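Local coordinates for protein ethylbenzene dehydrogenase beta-subunit (Aromatoleum aromaticum, PDB 2IVF) that carries three SF4 clusters and one Fe3-S4 cluster, and probably passes electrons along them as the iron-sulfur subunit of a multi-subunit dehydrogenase, at residues C151-N156 with E209-C214; A193-A198 with A262-G267; L19-D24 with R235-L240. All blocks are in the same frame, centred on the assembly; numbering follows the deposited sequence.

Contact 1: residues C151-N156 with E209-C214. With SF4 (iron/sulfur cluster), chain U; SF4 (iron/sulfur cluster), chain S.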
loop_
_atom_site.group_PDB
_atom_site.type_symbol
_atom_site.label_atom_id
_atom_site.label_comp_id
_atom_site.label_asym_id
_atom_site.label_seq_id
_atom_site.Cartn_x
_atom_site.Cartn_y
_atom_site.Cartn_z
ATOM N N CYS B 151 19.184 0.581 -13.645
ATOM C CA CYS B 151 20.253 0.505 -14.640
ATOM C C CYS B 151 20.968 -0.814 -14.401
ATOM O O CYS B 151 21.199 -1.211 -13.264
ATOM C CB CYS B 151 21.222 1.668 -14.561
ATOM S SG CYS B 151 22.808 1.384 -15.378
ATOM N N ASN B 152 21.322 -1.482 -15.494
ATOM C CA ASN B 152 21.943 -2.782 -15.440
ATOM C C ASN B 152 23.462 -2.738 -15.267
ATOM O O ASN B 152 24.081 -3.778 -15.180
ATOM C CB ASN B 152 21.540 -3.595 -16.700
ATOM C CG ASN B 152 20.062 -3.776 -16.796
ATOM O OD1 ASN B 152 19.468 -4.460 -15.948
ATOM N ND2 ASN B 152 19.429 -3.083 -17.735
ATOM N N HIS B 153 24.068 -1.549 -15.256
ATOM C CA HIS B 153 25.516 -1.411 -15.164
ATOM C C HIS B 153 26.235 -2.380 -16.037
ATOM O O HIS B 153 27.139 -3.129 -15.624
ATOM C CB HIS B 153 25.962 -1.429 -13.710
ATOM C CG HIS B 153 25.330 -0.338 -12.933
ATOM N ND1 HIS B 153 25.798 0.961 -12.971
ATOM C CD2 HIS B 153 24.190 -0.307 -12.201
ATOM C CE1 HIS B 153 25.007 1.728 -12.247
ATOM N NE2 HIS B 153 24.033 0.981 -11.758
ATOM N N CYS B 154 25.816 -2.307 -17.302
ATOM C CA CYS B 154 26.221 -3.214 -18.328
ATOM C C CYS B 154 27.722 -3.361 -18.481
ATOM O O CYS B 154 28.512 -2.438 -18.220
ATOM C CB CYS B 154 25.598 -2.752 -19.647
ATOM S SG CYS B 154 23.807 -2.625 -19.545
ATOM N N THR B 155 28.107 -4.539 -18.939
ATOM C CA THR B 155 29.515 -4.819 -19.285
ATOM C C THR B 155 29.880 -4.163 -20.598
ATOM O O THR B 155 31.019 -3.734 -20.797
ATOM C CB THR B 155 29.699 -6.338 -19.419
ATOM O OG1 THR B 155 29.368 -6.954 -18.172
ATOM C CG2 THR B 155 31.108 -6.695 -19.816
ATOM N N ASN B 156 28.913 -4.085 -21.520
ATOM C CA ASN B 156 29.136 -3.389 -22.780
ATOM C C ASN B 156 28.099 -2.288 -22.944
ATOM O O ASN B 156 27.183 -2.421 -23.758
ATOM C CB ASN B 156 29.076 -4.352 -23.933
ATOM C CG ASN B 156 29.272 -3.662 -25.262
ATOM O OD1 ASN B 156 30.107 -2.766 -25.370
ATOM N ND2 ASN B 156 28.467 -4.040 -26.283
ATOM N N GLU B 209 20.802 11.885 -16.048
ATOM C CA GLU B 209 21.106 11.204 -14.830
ATOM C C GLU B 209 20.590 9.773 -14.904
ATOM O O GLU B 209 19.792 9.418 -15.766
ATOM C CB GLU B 209 20.445 11.911 -13.677
ATOM C CG GLU B 209 20.928 13.333 -13.480
ATOM C CD GLU B 209 20.652 13.831 -12.107
ATOM O OE1 GLU B 209 21.154 13.224 -11.130
ATOM O OE2 GLU B 209 19.972 14.859 -11.992
ATOM N N LYS B 210 21.029 8.975 -13.943
ATOM C CA LYS B 210 20.742 7.570 -13.935
ATOM C C LYS B 210 21.094 6.981 -12.564
ATOM O O LYS B 210 21.773 7.593 -11.740
ATOM C CB LYS B 210 21.619 6.893 -15.018
ATOM C CG LYS B 210 23.096 6.900 -14.713
ATOM C CD LYS B 210 23.913 6.179 -15.752
ATOM C CE LYS B 210 23.759 4.684 -15.755
ATOM N NZ LYS B 210 23.973 4.101 -14.396
ATOM N N CYS B 211 20.691 5.741 -12.380
ATOM C CA CYS B 211 21.098 4.977 -11.222
ATOM C C CYS B 211 22.594 5.045 -11.044
ATOM O O CYS B 211 23.345 4.792 -11.973
ATOM C CB CYS B 211 20.614 3.549 -11.383
ATOM S SG CYS B 211 21.226 2.333 -10.261
ATOM N N ILE B 212 22.998 5.428 -9.838
ATOM C CA ILE B 212 24.408 5.543 -9.445
ATOM C C ILE B 212 24.888 4.332 -8.605
ATOM O O ILE B 212 25.950 4.347 -7.987
ATOM C CB ILE B 212 24.635 6.887 -8.713
ATOM C CG1 ILE B 212 23.822 6.976 -7.405
ATOM C CG2 ILE B 212 24.268 8.033 -9.687
ATOM C CD1 ILE B 212 24.293 8.119 -6.445
ATOM N N LEU B 213 24.117 3.260 -8.669
ATOM C CA LEU B 213 24.242 2.119 -7.782
ATOM C C LEU B 213 24.514 2.561 -6.337
ATOM O O LEU B 213 25.261 1.913 -5.619
ATOM C CB LEU B 213 25.273 1.103 -8.268
ATOM C CG LEU B 213 24.726 -0.323 -8.409
ATOM C CD1 LEU B 213 25.799 -1.247 -8.992
ATOM C CD2 LEU B 213 24.154 -0.876 -7.085
ATOM N N CYS B 214 23.830 3.631 -5.902
ATOM C CA CYS B 214 24.022 4.177 -4.558
ATOM C C CYS B 214 25.483 4.235 -4.136
ATOM O O CYS B 214 25.797 3.882 -3.014
ATOM C CB CYS B 214 23.305 3.316 -3.550
ATOM S SG CYS B 214 21.525 3.490 -3.574
HETATM FE FE1 SF4 U . 20.243 2.677 -8.314
HETATM FE FE2 SF4 U . 18.418 4.036 -7.000
HETATM FE FE3 SF4 U . 18.705 1.403 -6.537
HETATM FE FE4 SF4 U . 20.591 3.082 -5.608
HETATM S S1 SF4 U . 18.402 2.986 -4.927
HETATM S S2 SF4 U . 20.984 1.170 -6.779
HETATM S S3 SF4 U . 20.606 4.715 -7.268
HETATM S S4 SF4 U . 17.995 2.435 -8.517
HETATM FE FE1 SF4 S . 21.488 1.515 -20.138
HETATM FE FE2 SF4 S . 24.006 2.237 -19.888
HETATM FE FE3 SF4 S . 23.299 -0.398 -19.585
HETATM FE FE4 SF4 S . 22.567 1.419 -17.664
HETATM S S1 SF4 S . 24.716 0.787 -18.240
HETATM S S2 SF4 S . 21.232 -0.182 -18.656
HETATM S S3 SF4 S . 22.248 3.277 -18.920
HETATM S S4 SF4 S . 23.195 0.838 -21.529
#

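Contact 2: residues A193-A198 with A262-G267. With SF4 (iron/sulfur cluster), chain S.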
loop_
_atom_site.group_PDB
_atom_site.type_symbol
_atom_site.label_atom_id
_atom_site.label_comp_id
_atom_site.label_asym_id
_atom_site.label_seq_id
_atom_site.Cartn_x
_atom_site.Cartn_y
_atom_site.Cartn_z
ATOM N N ALA B 193 20.486 5.506 -27.054
ATOM C CA ALA B 193 21.319 4.323 -27.150
ATOM C C ALA B 193 21.043 3.245 -26.101
ATOM O O ALA B 193 21.260 2.083 -26.372
ATOM C CB ALA B 193 22.793 4.733 -27.090
ATOM N N CYS B 194 20.654 3.630 -24.906
ATOM C CA CYS B 194 20.405 2.665 -23.862
ATOM C C CYS B 194 19.098 1.954 -24.194
ATOM O O CYS B 194 18.053 2.575 -24.160
ATOM C CB CYS B 194 20.293 3.305 -22.486
ATOM S SG CYS B 194 19.541 2.154 -21.291
ATOM N N PRO B 195 19.159 0.643 -24.493
ATOM C CA PRO B 195 17.964 -0.049 -24.932
ATOM C C PRO B 195 17.031 -0.321 -23.791
ATOM O O PRO B 195 15.930 -0.806 -24.016
ATOM C CB PRO B 195 18.520 -1.352 -25.461
ATOM C CG PRO B 195 19.681 -1.596 -24.624
ATOM C CD PRO B 195 20.305 -0.264 -24.400
ATOM N N TYR B 196 17.485 -0.051 -22.569
ATOM C CA TYR B 196 16.609 -0.143 -21.380
ATOM C C TYR B 196 15.937 1.172 -20.980
ATOM O O TYR B 196 15.117 1.232 -20.012
ATOM C CB TYR B 196 17.445 -0.653 -20.222
ATOM C CG TYR B 196 18.002 -2.007 -20.477
ATOM C CD1 TYR B 196 17.263 -3.161 -20.198
ATOM C CD2 TYR B 196 19.271 -2.148 -20.971
ATOM C CE1 TYR B 196 17.780 -4.446 -20.496
ATOM C CE2 TYR B 196 19.821 -3.418 -21.241
ATOM C CZ TYR B 196 19.074 -4.569 -20.988
ATOM O OH TYR B 196 19.678 -5.783 -21.284
ATOM N N LYS B 197 16.342 2.242 -21.655
ATOM C CA LYS B 197 15.959 3.618 -21.310
ATOM C C LYS B 197 16.144 3.907 -19.837
ATOM O O LYS B 197 15.235 4.413 -19.167
ATOM C CB LYS B 197 14.543 3.928 -21.814
ATOM C CG LYS B 197 14.440 3.854 -23.348
ATOM C CD LYS B 197 15.264 4.978 -23.997
ATOM C CE LYS B 197 15.433 4.886 -25.503
ATOM N NZ LYS B 197 16.292 3.776 -26.005
ATOM N N ALA B 198 17.329 3.517 -19.349
ATOM C CA ALA B 198 17.717 3.642 -17.940
ATOM C C ALA B 198 18.577 4.905 -17.688
ATOM O O ALA B 198 19.212 5.053 -16.644
ATOM C CB ALA B 198 18.448 2.380 -17.485
ATOM N N ALA B 262 19.026 -9.763 -22.881
ATOM C CA ALA B 262 20.438 -9.912 -23.248
ATOM C C ALA B 262 20.650 -9.712 -24.755
ATOM O O ALA B 262 21.782 -9.402 -25.191
ATOM C CB ALA B 262 20.940 -11.270 -22.827
ATOM N N GLU B 263 19.592 -9.938 -25.554
ATOM C CA GLU B 263 19.683 -9.750 -27.009
ATOM C C GLU B 263 19.909 -8.302 -27.410
ATOM O O GLU B 263 20.271 -8.041 -28.544
ATOM C CB GLU B 263 18.489 -10.319 -27.784
ATOM C CG GLU B 263 17.204 -9.549 -27.675
ATOM C CD GLU B 263 16.460 -9.778 -26.371
ATOM O OE1 GLU B 263 16.962 -10.475 -25.454
ATOM O OE2 GLU B 263 15.329 -9.270 -26.273
ATOM N N TYR B 264 19.710 -7.377 -26.481
ATOM C CA TYR B 264 20.066 -5.983 -26.703
ATOM C C TYR B 264 21.566 -5.710 -26.748
ATOM O O TYR B 264 21.988 -4.578 -27.096
ATOM C CB TYR B 264 19.407 -5.083 -25.664
ATOM C CG TYR B 264 17.894 -5.043 -25.646
ATOM C CD1 TYR B 264 17.113 -5.620 -26.643
ATOM C CD2 TYR B 264 17.244 -4.379 -24.644
ATOM C CE1 TYR B 264 15.720 -5.547 -26.594
ATOM C CE2 TYR B 264 15.878 -4.308 -24.589
ATOM C CZ TYR B 264 15.115 -4.882 -25.572
ATOM O OH TYR B 264 13.732 -4.798 -25.467
ATOM N N GLY B 265 22.382 -6.721 -26.437
ATOM C CA GLY B 265 23.819 -6.674 -26.732
ATOM C C GLY B 265 24.715 -5.973 -25.733
ATOM O O GLY B 265 25.922 -5.821 -25.983
ATOM N N THR B 266 24.166 -5.588 -24.590
ATOM C CA THR B 266 24.904 -4.780 -23.639
ATOM C C THR B 266 25.519 -5.554 -22.474
ATOM O O THR B 266 26.322 -4.990 -21.750
ATOM C CB THR B 266 24.026 -3.668 -23.047
ATOM O OG1 THR B 266 23.029 -4.218 -22.173
ATOM C CG2 THR B 266 23.344 -2.861 -24.167
ATOM N N GLY B 267 25.183 -6.828 -22.305
ATOM C CA GLY B 267 25.716 -7.582 -21.174
ATOM C C GLY B 267 25.254 -7.000 -19.847
ATOM O O GLY B 267 26.055 -6.580 -19.002
HETATM FE FE1 SF4 S . 21.488 1.515 -20.138
HETATM FE FE2 SF4 S . 24.006 2.237 -19.888
HETATM FE FE3 SF4 S . 23.299 -0.398 -19.585
HETATM FE FE4 SF4 S . 22.567 1.419 -17.664
HETATM S S1 SF4 S . 24.716 0.787 -18.240
HETATM S S2 SF4 S . 21.232 -0.182 -18.656
HETATM S S3 SF4 S . 22.248 3.277 -18.920
HETATM S S4 SF4 S . 23.195 0.838 -21.529
HETATM O O HOH W 1 21.660 -6.223 -23.419
#

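Contact 3: residues L19-D24 with R235-L240. With SF4 (iron/sulfur cluster), chain T.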
loop_
_atom_site.group_PDB
_atom_site.type_symbol
_atom_site.label_atom_id
_atom_site.label_comp_id
_atom_site.label_asym_id
_atom_site.label_seq_id
_atom_site.Cartn_x
_atom_site.Cartn_y
_atom_site.Cartn_z
ATOM N N LEU B 19 29.619 -5.225 -9.720
ATOM C CA LEU B 19 28.491 -5.313 -8.826
ATOM C C LEU B 19 27.274 -5.755 -9.591
ATOM O O LEU B 19 27.010 -5.275 -10.675
ATOM C CB LEU B 19 28.246 -3.970 -8.132
ATOM C CG LEU B 19 29.272 -3.563 -7.052
ATOM C CD1 LEU B 19 29.077 -2.121 -6.499
ATOM C CD2 LEU B 19 29.226 -4.555 -5.914
ATOM N N VAL B 20 26.548 -6.691 -9.009
ATOM C CA VAL B 20 25.333 -7.216 -9.598
ATOM C C VAL B 20 24.233 -7.326 -8.574
ATOM O O VAL B 20 24.477 -7.400 -7.352
ATOM C CB VAL B 20 25.535 -8.582 -10.264
ATOM C CG1 VAL B 20 26.793 -8.583 -11.211
ATOM C CG2 VAL B 20 25.596 -9.644 -9.264
ATOM N N THR B 21 23.002 -7.270 -9.099
ATOM C CA THR B 21 21.830 -7.492 -8.319
ATOM C C THR B 21 21.090 -8.673 -8.932
ATOM O O THR B 21 21.036 -8.847 -10.154
ATOM C CB THR B 21 20.898 -6.256 -8.322
ATOM O OG1 THR B 21 21.494 -5.162 -7.574
ATOM C CG2 THR B 21 19.547 -6.623 -7.686
ATOM N N VAL B 22 20.553 -9.502 -8.081
ATOM C CA VAL B 22 19.624 -10.538 -8.494
ATOM C C VAL B 22 18.246 -10.140 -7.952
ATOM O O VAL B 22 18.110 -9.728 -6.790
ATOM C CB VAL B 22 20.004 -11.912 -7.938
ATOM C CG1 VAL B 22 18.840 -12.916 -8.060
ATOM C CG2 VAL B 22 21.282 -12.412 -8.654
ATOM N N ILE B 23 17.222 -10.270 -8.782
ATOM C CA ILE B 23 15.839 -9.941 -8.369
ATOM C C ILE B 23 14.985 -11.162 -8.587
ATOM O O ILE B 23 14.927 -11.676 -9.692
ATOM C CB ILE B 23 15.274 -8.791 -9.230
ATOM C CG1 ILE B 23 16.203 -7.567 -9.081
ATOM C CG2 ILE B 23 13.762 -8.538 -8.936
ATOM C CD1 ILE B 23 15.799 -6.295 -9.867
ATOM N N ASP B 24 14.356 -11.658 -7.531
ATOM C CA ASP B 24 13.606 -12.919 -7.600
ATOM C C ASP B 24 12.174 -12.571 -7.882
ATOM O O ASP B 24 11.454 -12.152 -6.994
ATOM C CB ASP B 24 13.709 -13.706 -6.285
ATOM C CG ASP B 24 13.069 -15.073 -6.384
ATOM O OD1 ASP B 24 12.255 -15.297 -7.343
ATOM O OD2 ASP B 24 13.348 -15.917 -5.504
ATOM N N ARG B 235 15.722 -9.332 -3.269
ATOM C CA ARG B 235 16.900 -8.749 -3.855
ATOM C C ARG B 235 18.166 -9.326 -3.228
ATOM O O ARG B 235 18.265 -9.430 -2.025
ATOM C CB ARG B 235 16.907 -7.265 -3.569
ATOM C CG ARG B 235 15.733 -6.454 -4.052
ATOM C CD ARG B 235 15.728 -6.367 -5.495
ATOM N NE ARG B 235 14.761 -5.386 -5.941
ATOM C CZ ARG B 235 15.054 -4.181 -6.446
ATOM N NH1 ARG B 235 16.292 -3.749 -6.559
ATOM N NH2 ARG B 235 14.069 -3.402 -6.853
ATOM N N ALA B 236 19.129 -9.704 -4.039
ATOM C CA ALA B 236 20.454 -9.976 -3.552
ATOM C C ALA B 236 21.451 -9.118 -4.306
ATOM O O ALA B 236 21.210 -8.682 -5.437
ATOM C CB ALA B 236 20.800 -11.501 -3.703
ATOM N N PHE B 237 22.592 -8.898 -3.672
ATOM C CA PHE B 237 23.508 -7.897 -4.136
ATOM C C PHE B 237 24.915 -8.361 -3.819
ATOM O O PHE B 237 25.165 -8.964 -2.775
ATOM C CB PHE B 237 23.276 -6.576 -3.388
ATOM C CG PHE B 237 24.177 -5.455 -3.848
ATOM C CD1 PHE B 237 24.139 -5.021 -5.148
ATOM C CD2 PHE B 237 25.060 -4.819 -2.964
ATOM C CE1 PHE B 237 24.971 -3.967 -5.573
ATOM C CE2 PHE B 237 25.866 -3.765 -3.377
ATOM C CZ PHE B 237 25.836 -3.348 -4.665
ATOM N N GLY B 238 25.838 -8.045 -4.709
ATOM C CA GLY B 238 27.228 -8.300 -4.417
ATOM C C GLY B 238 28.075 -8.306 -5.655
ATOM O O GLY B 238 27.591 -7.975 -6.715
ATOM N N TYR B 239 29.324 -8.738 -5.500
ATOM C CA TYR B 239 30.256 -8.874 -6.622
ATOM C C TYR B 239 30.061 -10.221 -7.297
ATOM O O TYR B 239 30.068 -11.269 -6.648
ATOM C CB TYR B 239 31.678 -8.771 -6.162
ATOM C CG TYR B 239 32.045 -7.398 -5.663
ATOM C CD1 TYR B 239 32.289 -6.337 -6.556
ATOM C CD2 TYR B 239 32.151 -7.149 -4.319
ATOM C CE1 TYR B 239 32.650 -5.080 -6.086
ATOM C CE2 TYR B 239 32.531 -5.906 -3.849
ATOM C CZ TYR B 239 32.783 -4.891 -4.720
ATOM O OH TYR B 239 33.125 -3.671 -4.196
ATOM N N LEU B 240 29.951 -10.191 -8.614
ATOM C CA LEU B 240 29.698 -11.402 -9.370
ATOM C C LEU B 240 30.822 -12.466 -9.188
ATOM O O LEU B 240 30.551 -13.679 -9.270
ATOM C CB LEU B 240 29.502 -11.048 -10.848
ATOM C CG LEU B 240 29.117 -12.158 -11.812
ATOM C CD1 LEU B 240 27.767 -12.696 -11.518
ATOM C CD2 LEU B 240 29.160 -11.644 -13.211
HETATM FE FE1 SF4 T . 9.276 -6.054 -5.489
HETATM FE FE2 SF4 T . 10.493 -3.636 -5.054
HETATM FE FE3 SF4 T . 10.866 -5.718 -3.393
HETATM FE FE4 SF4 T . 8.462 -4.486 -3.328
HETATM S S1 SF4 T . 10.441 -3.561 -2.774
HETATM S S2 SF4 T . 8.864 -6.742 -3.334
HETATM S S3 SF4 T . 8.279 -3.986 -5.550
HETATM S S4 SF4 T . 11.496 -5.599 -5.619
#

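Contact 1: residues C151-N156 with E209-C214
C151 and C211 mark the closest backbone approach, with CA atoms 5.7 Å apart, between two mostly irregular segments that share no main-chain hydrogen bond. Their CB atoms touch, but the thiolates turn to different SF4 clusters: C151 SG binds FE4 of one at 2.3 Å, and C211 SG binds FE1 of the other at 2.2 Å. H153 spans the interval. Its CG stands anti to the carbonyl carbon (chi1 -59°), which brings the imidazole up to C211, and NE2 donates to C211 SG at 3.5 Å along a nearly straight bond (164°), the sulfur close to the ring plane. L213 CD1 makes a CH-pi contact with one face, 4.0 Å from the H153 ring centroid, while C151 SG lies over the centre of the opposite face. ND1 of the same ring is bonded to the backbone N of V177, so partners at both ring nitrogens fix its rotation. C211 SG also accepts from L213 N, and C151 SG from H153 N at 3.2 Å; such N-H donors would probably steady the negative charge on both thiolates. K210 bends at its last two torsions, folding NZ back to C211 O at 2.6 Å, in the carbonyl plane. The ammonium is bonded to V177 O as well and sits 3.1 Å from C151 SG, where its charge would be expected to offset that of the cluster. C151 with C154, and C211 with C214, are the Cys-x-x-Cys pairs of ferredoxin-like cluster loops. The 151-156 loop joins strand 141-149 to helix 158-162; the other segment runs from strand 207-210 to C214, the N-cap of helix 215-218, with I212 packed on W42 of helix 33-42 and L178 of strand 177-179.

Contact 2: residues A193-A198 with A262-G267
A single water is gripped from both segments: it donates to Y196 OH at 2.9 Å, accepts from T266 N at 2.8 Å, and is hydrogen-bonded to T266 OG1 at 2.7 Å. The phenol oxygen is also bonded to L260 O, so two partners hold the outer end of the Y196 ring. T266 has its hydroxyl between backbone N and carbonyl carbon (chi1 70°), which sets OG1 against the edge of that ring, 3.4 Å from Y196 CE2, and leaves CG2 to meet P195 CG tip to tip. Over one face of Y196 comes the edge of Y264 in an edge-to-face pair, centroids 5.5 Å apart and planes inclined at 59°; Y264 CD2 lies toward the rim. The P195 ring passes alongside Y264, the two side chains running in opposing senses, with P195 CB 3.4 Å from Y264 CD2. C194 and P195 are the Cys-Pro step that closes a ferredoxin-type cysteine motif; as in two-cluster ferredoxins, its cysteine serves the cluster otherwise held by the other motif, here by C151, C154 and C159. C194 leaves helix 189-193, binds FE1 and opens a type I turn to K197. Its carbonyl oxygen accepts from K197 N and K197 NZ, which arrive from opposite faces of the carbonyl plane, while its thiolate accepts from A198 N at 3.2 Å in an almost linear bond (176°). The Y196 ring borders the same cluster, with CD2 3.6 Å from S2. On the far segment, Y264 belongs to the 3-10 turn 262-264 and stacks on H261, and T266 packs against A158 of helix 158-162.

Contact 3: residues L19-D24 with R235-L240
This is an antiparallel strand pair: 19-24 lies beside 235-239, an outermost strand of the chain's four-stranded mixed sheet, and has strand 270-273 on its other flank. The two N-to-C directions make an angle of 164°. Four backbone hydrogen bonds join the hydrogen-bonded pairs V20-G238 and V22-A236, V20 N reaching G238 O at 2.8 Å and A236 N reaching V22 O at 2.9 Å. L19, T21, I23, R235, F237 and Y239 share one face of the sheet. There L19 and Y239 run side by side, with L19 CD2 over the tyrosine face, 3.6 Å from the ring centroid in a CH-pi contact; L19 CD2 also meets F237 CZ at 3.8 Å. F237 has CG anti to its backbone N (chi1 -178°), which lays the ring back across the neighbouring strand, its CD1 3.3 Å from V20 O. I23 CD1 covers one face of the R235 guanidinium, whose edge is turned to the SF4 cluster, NE being 3.3 Å from S4. N227 holds both R235 NH1 and T21 OG1, and N54 takes R235 NH2. On the reverse face V20 and V22 pack on V247 of helix 246-253. Such pairing of an N-terminal strand with one just after the last cluster cysteines is consistent with the two-cluster bacterial ferredoxin fold, here with an arginine beside a cluster.

From the N terminus the chain first lays down strand 19-24, then the cluster loops 151-156 and 193-198. Segment 209-214 returns to 151-156 and closes contact 1. Next, 235-240 comes back to the first strand, so the wide loop of contact 3 encloses contact 1. Segment 262-267 finally reaches 193-198; the loop of contact 2 thus crosses both others. Contacts 1 and 2 border one SF4 cluster and meet directly, N156 N lying 2.8 Å from T266 O in a probable hydrogen bond. L213 packs on F237 and L19, linking contact 1 to the sheet of contact 3; contacts 2 and 3 do not touch.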